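Local coordinates for protein choline dehydrogenase and related flavoproteins (Aspergillus oryzae, PDB 3Q9T) that is a formate oxidase of the glucose-methanol-choline oxidoreductase family, a flavoprotein that carries 8-formyl-FAD at its catalytic site, at residues F7-V12 with D259-L264; R239-V244 with K536-A541. One frame throughout, in Å; residues are numbered along the deposited sequence.

Interaction 1 of 2, residues F7-V12 with D259-L264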
loop_
_atom_site.group_PDB
_atom_site.type_symbol
_atom_site.label_atom_id
_atom_site.label_comp_id
_atom_site.label_asym_id
_atom_site.label_seq_id
_atom_site.Cartn_x
_atom_site.Cartn_y
_atom_site.Cartn_z
ATOM N N PHE A 7 29.197 -5.240 -33.198
ATOM C CA PHE A 7 28.817 -6.639 -33.270
ATOM C C PHE A 7 27.701 -6.714 -34.285
ATOM O O PHE A 7 26.989 -5.729 -34.467
ATOM C CB PHE A 7 28.325 -7.138 -31.912
ATOM C CG PHE A 7 29.336 -6.996 -30.807
ATOM C CD1 PHE A 7 30.092 -8.081 -30.398
ATOM C CD2 PHE A 7 29.521 -5.777 -30.168
ATOM C CE1 PHE A 7 31.036 -7.957 -29.371
ATOM C CE2 PHE A 7 30.456 -5.645 -29.146
ATOM C CZ PHE A 7 31.214 -6.741 -28.749
ATOM N N ASP A 8 27.551 -7.859 -34.956
ATOM C CA ASP A 8 26.403 -8.069 -35.844
ATOM C C ASP A 8 25.078 -7.824 -35.122
ATOM O O ASP A 8 24.192 -7.117 -35.634
ATOM C CB ASP A 8 26.401 -9.487 -36.429
ATOM C CG ASP A 8 27.277 -9.617 -37.674
ATOM O OD1 ASP A 8 27.836 -8.602 -38.130
ATOM O OD2 ASP A 8 27.386 -10.742 -38.207
ATOM N N PHE A 9 24.935 -8.421 -33.942
ATOM C CA PHE A 9 23.694 -8.293 -33.178
ATOM C C PHE A 9 23.969 -7.956 -31.731
ATOM O O PHE A 9 24.827 -8.578 -31.083
ATOM C CB PHE A 9 22.861 -9.573 -33.244
ATOM C CG PHE A 9 22.388 -9.907 -34.621
ATOM C CD1 PHE A 9 21.373 -9.176 -35.211
ATOM C CD2 PHE A 9 22.962 -10.951 -35.331
ATOM C CE1 PHE A 9 20.936 -9.486 -36.476
ATOM C CE2 PHE A 9 22.533 -11.266 -36.607
ATOM C CZ PHE A 9 21.525 -10.533 -37.185
ATOM N N VAL A 10 23.228 -6.975 -31.225
ATOM C CA VAL A 10 23.319 -6.615 -29.810
ATOM C C VAL A 10 22.006 -6.976 -29.129
ATOM O O VAL A 10 20.948 -6.530 -29.555
ATOM C CB VAL A 10 23.607 -5.117 -29.629
ATOM C CG1 VAL A 10 23.536 -4.729 -28.172
ATOM C CG2 VAL A 10 24.985 -4.750 -30.227
ATOM N N ILE A 11 22.068 -7.816 -28.098
ATOM C CA ILE A 11 20.887 -8.056 -27.264
ATOM C C ILE A 11 20.989 -7.228 -25.975
ATOM O O ILE A 11 21.971 -7.322 -25.227
ATOM C CB ILE A 11 20.679 -9.542 -26.921
ATOM C CG1 ILE A 11 20.134 -10.325 -28.127
ATOM C CG2 ILE A 11 19.693 -9.695 -25.749
ATOM C CD1 ILE A 11 21.116 -10.504 -29.234
ATOM N N VAL A 12 19.977 -6.403 -25.741
ATOM C CA VAL A 12 19.949 -5.521 -24.576
ATOM C C VAL A 12 19.075 -6.140 -23.508
ATOM O O VAL A 12 17.844 -6.060 -23.583
ATOM C CB VAL A 12 19.392 -4.135 -24.950
ATOM C CG1 VAL A 12 19.388 -3.207 -23.747
ATOM C CG2 VAL A 12 20.229 -3.534 -26.071
ATOM N N ASP A 259 25.856 -3.929 -36.128
ATOM C CA ASP A 259 25.954 -3.779 -37.573
ATOM C C ASP A 259 24.730 -4.310 -38.312
ATOM O O ASP A 259 24.426 -3.868 -39.409
ATOM C CB ASP A 259 27.245 -4.410 -38.069
ATOM C CG ASP A 259 28.449 -3.667 -37.560
ATOM O OD1 ASP A 259 28.317 -2.436 -37.362
ATOM O OD2 ASP A 259 29.496 -4.300 -37.322
ATOM N N ARG A 260 24.000 -5.226 -37.688
ATOM C CA ARG A 260 22.758 -5.687 -38.276
ATOM C C ARG A 260 21.560 -5.167 -37.505
ATOM O O ARG A 260 20.775 -4.390 -38.028
ATOM C CB ARG A 260 22.721 -7.211 -38.343
ATOM C CG ARG A 260 23.838 -7.803 -39.200
ATOM C CD ARG A 260 23.891 -7.176 -40.594
ATOM N NE ARG A 260 24.990 -7.737 -41.371
ATOM C CZ ARG A 260 24.850 -8.630 -42.345
ATOM N NH1 ARG A 260 23.641 -9.062 -42.705
ATOM N NH2 ARG A 260 25.928 -9.081 -42.970
ATOM N N GLU A 261 21.404 -5.607 -36.260
ATOM C CA GLU A 261 20.198 -5.270 -35.517
ATOM C C GLU A 261 20.399 -5.256 -34.020
ATOM O O GLU A 261 21.214 -5.993 -33.475
ATOM C CB GLU A 261 19.069 -6.244 -35.852
ATOM C CG GLU A 261 18.608 -6.213 -37.306
ATOM C CD GLU A 261 17.359 -7.044 -37.510
ATOM O OE1 GLU A 261 16.402 -6.865 -36.729
ATOM O OE2 GLU A 261 17.335 -7.881 -38.439
ATOM N N VAL A 262 19.636 -4.395 -33.362
ATOM C CA VAL A 262 19.544 -4.411 -31.920
ATOM C C VAL A 262 18.232 -5.074 -31.507
ATOM O O VAL A 262 17.157 -4.767 -32.044
ATOM C CB VAL A 262 19.645 -2.995 -31.346
ATOM C CG1 VAL A 262 19.222 -2.975 -29.881
ATOM C CG2 VAL A 262 21.073 -2.490 -31.499
ATOM N N ILE A 263 18.331 -6.009 -30.571
ATOM C CA ILE A 263 17.142 -6.627 -30.001
ATOM C C ILE A 263 16.990 -6.229 -28.529
ATOM O O ILE A 263 17.850 -6.529 -27.689
ATOM C CB ILE A 263 17.125 -8.163 -30.136
ATOM C CG1 ILE A 263 17.315 -8.618 -31.596
ATOM C CG2 ILE A 263 15.796 -8.694 -29.635
ATOM C CD1 ILE A 263 18.736 -8.571 -32.097
ATOM N N LEU A 264 15.895 -5.539 -28.232
ATOM C CA LEU A 264 15.614 -5.079 -26.883
ATOM C C LEU A 264 14.835 -6.160 -26.127
ATOM O O LEU A 264 13.729 -6.516 -26.508
ATOM C CB LEU A 264 14.835 -3.770 -26.931
ATOM C CG LEU A 264 14.394 -3.177 -25.587
ATOM C CD1 LEU A 264 15.552 -3.080 -24.614
ATOM C CD2 LEU A 264 13.740 -1.790 -25.802
HETATM O O HOH W 1 30.009 -6.801 -37.609
HETATM O O HOH W 2 27.610 -7.635 -40.851
#

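Interaction 2 of 2, residues R239-V244 with K536-A541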
loop_
_atom_site.group_PDB
_atom_site.type_symbol
_atom_site.label_atom_id
_atom_site.label_comp_id
_atom_site.label_asym_id
_atom_site.label_seq_id
_atom_site.Cartn_x
_atom_site.Cartn_y
_atom_site.Cartn_z
ATOM N N ARG A 239 16.316 7.280 -39.142
ATOM C CA ARG A 239 15.321 6.595 -38.320
ATOM C C ARG A 239 15.822 5.207 -37.988
ATOM O O ARG A 239 15.102 4.229 -38.157
ATOM C CB ARG A 239 13.996 6.471 -39.061
ATOM C CG ARG A 239 13.320 7.792 -39.342
ATOM C CD ARG A 239 12.357 7.662 -40.498
ATOM N NE ARG A 239 12.107 8.957 -41.123
ATOM C CZ ARG A 239 11.206 9.836 -40.695
ATOM N NH1 ARG A 239 10.459 9.564 -39.637
ATOM N NH2 ARG A 239 11.051 10.993 -41.330
ATOM N N THR A 240 17.066 5.115 -37.534
ATOM C CA THR A 240 17.702 3.817 -37.348
ATOM C C THR A 240 18.313 3.651 -35.957
ATOM O O THR A 240 18.886 4.589 -35.395
ATOM C CB THR A 240 18.777 3.579 -38.437
ATOM O OG1 THR A 240 18.132 3.455 -39.715
ATOM C CG2 THR A 240 19.569 2.321 -38.162
ATOM N N CYS A 241 18.168 2.457 -35.394
ATOM C CA CYS A 241 18.848 2.136 -34.155
ATOM C C CYS A 241 20.246 1.599 -34.423
ATOM O O CYS A 241 20.416 0.614 -35.134
ATOM C CB CYS A 241 18.057 1.142 -33.323
ATOM S SG CYS A 241 18.892 0.795 -31.781
ATOM N N LYS A 242 21.232 2.245 -33.810
ATOM C CA LYS A 242 22.643 2.053 -34.110
ATOM C C LYS A 242 23.307 1.093 -33.114
ATOM O O LYS A 242 24.330 0.462 -33.402
ATOM C CB LYS A 242 23.327 3.424 -33.991
ATOM C CG LYS A 242 24.063 3.931 -35.207
ATOM C CD LYS A 242 23.139 4.416 -36.290
ATOM C CE LYS A 242 23.989 4.812 -37.487
ATOM N NZ LYS A 242 25.192 3.918 -37.604
ATOM N N GLY A 243 22.734 1.014 -31.921
ATOM C CA GLY A 243 23.366 0.306 -30.821
ATOM C C GLY A 243 22.816 0.793 -29.489
ATOM O O GLY A 243 21.691 1.307 -29.425
ATOM N N VAL A 244 23.600 0.641 -28.423
ATOM C CA VAL A 244 23.123 0.974 -27.093
ATOM C C VAL A 244 24.221 1.573 -26.231
ATOM O O VAL A 244 25.389 1.201 -26.352
ATOM C CB VAL A 244 22.599 -0.288 -26.377
ATOM C CG1 VAL A 244 23.755 -1.219 -26.041
ATOM C CG2 VAL A 244 21.862 0.091 -25.119
ATOM N N LYS A 536 14.151 1.439 -37.782
ATOM C CA LYS A 536 14.804 0.314 -38.446
ATOM C C LYS A 536 15.902 -0.268 -37.562
ATOM O O LYS A 536 16.476 0.433 -36.730
ATOM C CB LYS A 536 15.410 0.755 -39.775
ATOM C CG LYS A 536 14.460 1.468 -40.724
ATOM C CD LYS A 536 15.271 2.029 -41.897
ATOM C CE LYS A 536 14.488 3.028 -42.735
ATOM N NZ LYS A 536 15.378 3.697 -43.737
ATOM N N LYS A 537 16.190 -1.548 -37.759
ATOM C CA LYS A 537 17.262 -2.250 -37.048
ATOM C C LYS A 537 17.025 -2.398 -35.536
ATOM O O LYS A 537 17.975 -2.560 -34.769
ATOM C CB LYS A 537 18.615 -1.571 -37.305
ATOM C CG LYS A 537 19.065 -1.570 -38.767
ATOM C CD LYS A 537 20.531 -1.126 -38.868
ATOM C CE LYS A 537 21.161 -1.435 -40.220
ATOM N NZ LYS A 537 20.746 -0.471 -41.278
ATOM N N LEU A 538 15.763 -2.331 -35.114
ATOM C CA LEU A 538 15.414 -2.442 -33.700
ATOM C C LEU A 538 14.228 -3.372 -33.515
ATOM O O LEU A 538 13.153 -3.128 -34.054
ATOM C CB LEU A 538 15.043 -1.070 -33.103
ATOM C CG LEU A 538 14.661 -1.093 -31.612
ATOM C CD1 LEU A 538 15.757 -1.776 -30.791
ATOM C CD2 LEU A 538 14.358 0.302 -31.056
ATOM N N ARG A 539 14.415 -4.427 -32.731
ATOM C CA ARG A 539 13.331 -5.357 -32.455
ATOM C C ARG A 539 13.184 -5.524 -30.950
ATOM O O ARG A 539 14.110 -5.228 -30.197
ATOM C CB ARG A 539 13.599 -6.708 -33.127
ATOM C CG ARG A 539 13.496 -6.667 -34.645
ATOM C CD ARG A 539 14.104 -7.902 -35.278
ATOM N NE ARG A 539 13.136 -8.613 -36.092
ATOM C CZ ARG A 539 13.306 -8.972 -37.365
ATOM N NH1 ARG A 539 14.432 -8.710 -38.028
ATOM N NH2 ARG A 539 12.324 -9.612 -37.965
ATOM N N VAL A 540 12.015 -5.980 -30.521
ATOM C CA VAL A 540 11.792 -6.307 -29.122
ATOM C C VAL A 540 11.457 -7.777 -29.021
ATOM O O VAL A 540 10.594 -8.268 -29.755
ATOM C CB VAL A 540 10.637 -5.499 -28.517
ATOM C CG1 VAL A 540 10.384 -5.942 -27.081
ATOM C CG2 VAL A 540 10.958 -4.020 -28.577
ATOM N N ALA A 541 12.162 -8.479 -28.134
ATOM C CA ALA A 541 11.865 -9.876 -27.874
ATOM C C ALA A 541 11.850 -10.102 -26.367
ATOM O O ALA A 541 12.898 -10.171 -25.727
ATOM C CB ALA A 541 12.864 -10.814 -28.599
#

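Interaction 1 of 2, residues F7-V12 with D259-L264
CG of Arg260 lies over one face of the Phe9 ring, with CB of Glu261 at the ring's edge and CB of Arg260 3.4 Å from Phe9 CE1. A bend at chi2 (-52°) carries the guanidinium away from the ring, its plane 47° from the ring's, to a salt bridge with Asp575 and a hydrogen bond with His573. A flat aromatic suits this place because aliphatic stems can cover it; the Glu261 carboxylate turns to Arg539 (salt bridge) and His573 (hydrogen bond). Further along, Ile11 and Ile263 run alongside each other in the same direction, their CD1 atoms 4.2 Å apart. On the other sheet face, Val12 CG1 meets Leu264 CD1 at 3.9 Å and Val12 CG2 meets Val262 CG1 at 4.0 Å; Val12 and Leu264 both touch Leu274 of helix 267-277. Asp8 O accepts from Arg260 N (2.8 Å) and Glu261 N (3.2 Å), where the chain turns its corner. Asp8 OD1 takes hydrogens from two waters: one also donates to Asp259 OD2, the other accepts from Arg260 NE. The ladder continues with Val10 N to Glu261 O, Ile263 N to Val10 O and Val12 N to Ile263 O, parallel pairing within the five-stranded sheet of a Rossmann-type FAD-binding domain.

Interaction 2 of 2, residues R239-V244 with K536-A541
Chi1 near 180° in both Cys241 (-178°) and Leu538 (-180°) sends SG and the leucine's CG off opposite their amide nitrogens, from CB atoms that the backbones hold 3.7 Å apart. SG of Cys241 only grazes Leu538 CD1, at 4.2 Å. Small and apolar, the cysteine lets the leucine come close, and both side chains also rest on Val262. Thr240 crosses the two lysines at a slant: its methyl CG2 packs on Lys537 CD at 3.6 Å, while OG1, hydrogen-bonded to Asp238 O, faces the Lys536 stem, 3.8 Å from Lys536 CB. Here strand 240-248 of the four-stranded mixed sheet meets the chain leading into 538-540, an outermost strand of the parallel Rossmann-type sheet. The backbones join in a single bridge between Thr240 and Lys536. Lys536 N donates to Arg239 O at 3.0 Å, and Lys536 O receives Cys241 N at the same distance, the latter bond almost straight at 178°. Arg239 and Thr240 form a G1 beta bulge opposite Asn235. Lysines suit this exposed margin, since their long aliphatic stems can cover Thr240; Lys536 runs extended beyond CG, whereas Lys537 bends at chi4, and CB of Lys537 also lies 3.6 Å from Cys241 O.

Reading from the N terminus, the chain passes through 7-12, then 239-244, then 259-264, and reaches 536-541 close to its C-terminal end. Interaction 1 closes a loop of 246 intervening residues and interaction 2 one of 291. Because the segments alternate, the loops cross, neither lying within the other. Their centres are about 7 Å apart. Interaction 1 sets 7-12 beside strand 261-264, whose other edge carries 538-540: Val262 O probably accepts a hydrogen bond from Arg539 N, and Leu264 N probably donates one to Arg539 O. Interaction 2 then ties the chain just before 538-540 to the mixed sheet.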